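Local coordinates for protein oxidized polyvinyl alcohol hydrolase (Pseudomonas sp. VM15C, PDB 3WWC) that hydrolyses beta-diketones, including those in oxidized polyvinyl alcohol, in the second step of polyvinyl alcohol degradation, at residues A[85-88]-A[89-92]. The protein carries 1 engineered substitution. Residues are numbered along the deposited sequence; the frame is centred on the assembly and turned at random.
Sequences GANS and ILAD
Ala86 and Ile89 meet in the first of several overlapping beta turns, part of the beta-alpha-beta crossover between strands 62-68 and 96-100 of the alpha/beta-hydrolase fold. Ile89 N donates to Ala86 O at 3.1 Å. The donor sits 41° out of the carbonyl plane. Each next turn starts one residue later: Leu90 N binds Asn87 O at 3.2 Å, and Ala91 N binds Ser88 O at 3.0 Å. Asp92 N to Ile89 O continues the series.

Ala86, Asn87, Ser88, Leu90 and Ala91 are buried. Asn87 and Leu90 lie on one face, Ser88 and Ala91 on another. The side chains of Asn87 and Leu90 run side by side in the same direction, with Asn87 OD1 4.1 Å from Leu90 CD1. Both amide atoms of Asn87 are used: OD1 accepts from Trp65 NE1, and ND2 binds Asn78 O. Ser88 OG lies between its own backbone N and carbonyl carbon (chi1 67°), and its hydrogen bond goes to Leu79 O. Ala91 CB rests 3.4 Å from Ser88 O.

The solvent side is looser. Ile89 and Asp92 are exposed, and Asp92 OD1 makes a long, weak ion pair with Lys56 NZ. The CG1 branch of Ile89 stands beside the backbone N, anti to the carbonyl carbon (chi1 -58°). That places Ile89 CG1 4.0 Å from Ala86 CB and 3.3 Å from Ala86 O.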
ATOM      1  N   GLY A  85      -2.472 -11.096  -9.185  1.00  9.73           N
ATOM      2  CA  GLY A  85      -3.420 -10.920  -8.072  1.00 10.52           C
ATOM      3  C   GLY A  85      -4.885 -10.975  -8.393  1.00 10.19           C
ATOM      4  O   GLY A  85      -5.710 -11.201  -7.503  1.00 10.29           O
ATOM      5  N   ALA A  86      -5.222 -10.735  -9.656  1.00  9.54           N
ATOM      6  CA  ALA A  86      -6.633 -10.707 -10.121  1.00  9.61           C
ATOM      7  C   ALA A  86      -7.513 -10.088  -9.040  1.00  9.09           C
ATOM      8  O   ALA A  86      -8.511 -10.645  -8.605  1.00  9.17           O
ATOM      9  CB  ALA A  86      -7.091 -12.131 -10.465  1.00 10.44           C
ATOM     10  N   ASN A  87      -7.179  -8.850  -8.676  1.00  8.99           N
ATOM     11  CA  ASN A  87      -7.855  -8.187  -7.559  1.00  8.19           C
ATOM     12  C   ASN A  87      -9.335  -7.842  -7.786  1.00  9.43           C
ATOM     13  O   ASN A  87     -10.060  -7.615  -6.810  1.00  8.93           O
ATOM     14  CB  ASN A  87      -7.046  -6.931  -7.170  1.00  8.86           C
ATOM     15  CG  ASN A  87      -5.880  -7.276  -6.276  1.00  7.70           C
ATOM     16  OD1 ASN A  87      -6.054  -7.410  -5.069  1.00  8.45           O
ATOM     17  ND2 ASN A  87      -4.692  -7.454  -6.845  1.00  8.43           N
ATOM     18  N   SER A  88      -9.787  -7.768  -9.043  1.00  8.55           N
ATOM     19  CA  SER A  88     -11.192  -7.503  -9.284  1.00  8.66           C
ATOM     20  C   SER A  88     -12.070  -8.638  -8.805  1.00  9.52           C
ATOM     21  O   SER A  88     -13.246  -8.427  -8.596  1.00  9.89           O
ATOM     22  CB  SER A  88     -11.436  -7.302 -10.789  1.00 10.51           C
ATOM     23  OG  SER A  88     -11.220  -8.486 -11.549  1.00 11.73           O
ATOM     24  N   ILE A  89     -11.501  -9.813  -8.622  1.00  9.06           N
ATOM     25  CA  ILE A  89     -12.264 -10.964  -8.155  1.00 11.69           C
ATOM     26  C   ILE A  89     -12.768 -10.759  -6.754  1.00 12.02           C
ATOM     27  O   ILE A  89     -13.782 -11.399  -6.363  1.00 13.45           O
ATOM     28  CB  ILE A  89     -11.404 -12.273  -8.329  1.00 12.03           C
ATOM     29  CG1 ILE A  89     -11.037 -12.401  -9.808  1.00 13.42           C
ATOM     30  CG2 ILE A  89     -12.208 -13.550  -7.919  1.00 13.85           C
ATOM     31  CD1 ILE A  89     -12.208 -12.259 -10.704  1.00 19.31           C
ATOM     32  N   LEU A  90     -12.145  -9.863  -5.992  1.00 10.69           N
ATOM     33  CA  LEU A  90     -12.691  -9.576  -4.646  1.00 11.29           C
ATOM     34  C   LEU A  90     -14.094  -8.980  -4.727  1.00 10.17           C
ATOM     35  O   LEU A  90     -14.798  -8.972  -3.726  1.00  9.86           O
ATOM     36  CB  LEU A  90     -11.773  -8.663  -3.860  1.00 12.66           C
ATOM     37  CG  LEU A  90     -10.682  -9.591  -3.326  1.00 16.65           C
ATOM     38  CD1 LEU A  90      -9.441  -8.850  -3.209  1.00 17.83           C
ATOM     39  CD2 LEU A  90     -11.111 -10.210  -1.981  1.00 18.13           C
ATOM     40  N   ALA A  91     -14.524  -8.445  -5.858  1.00  8.60           N
ATOM     41  CA  ALA A  91     -15.902  -7.962  -5.946  1.00  9.03           C
ATOM     42  C   ALA A  91     -16.873  -9.170  -5.852  1.00 10.51           C
ATOM     43  O   ALA A  91     -17.933  -9.042  -5.271  1.00 13.07           O
ATOM     44  CB  ALA A  91     -16.148  -7.158  -7.290  1.00  9.61           C
ATOM     45  N   ASP A  92     -16.464 -10.333  -6.334  1.00 11.99           N
ATOM     46  CA  ASP A  92     -17.271 -11.554  -6.240  1.00 13.82           C
ATOM     47  C   ASP A  92     -17.237 -12.038  -4.794  1.00 13.34           C
ATOM     48  O   ASP A  92     -17.982 -12.942  -4.437  1.00 14.50           O
ATOM     49  CB  ASP A  92     -16.662 -12.688  -7.065  1.00 16.57           C
ATOM     50  CG  ASP A  92     -16.726 -12.442  -8.580  1.00 22.56           C
ATOM     51  OD1 ASP A  92     -17.651 -11.758  -9.036  1.00 26.36           O
ATOM     52  OD2 ASP A  92     -15.859 -12.993  -9.295  1.00 25.39           O
TER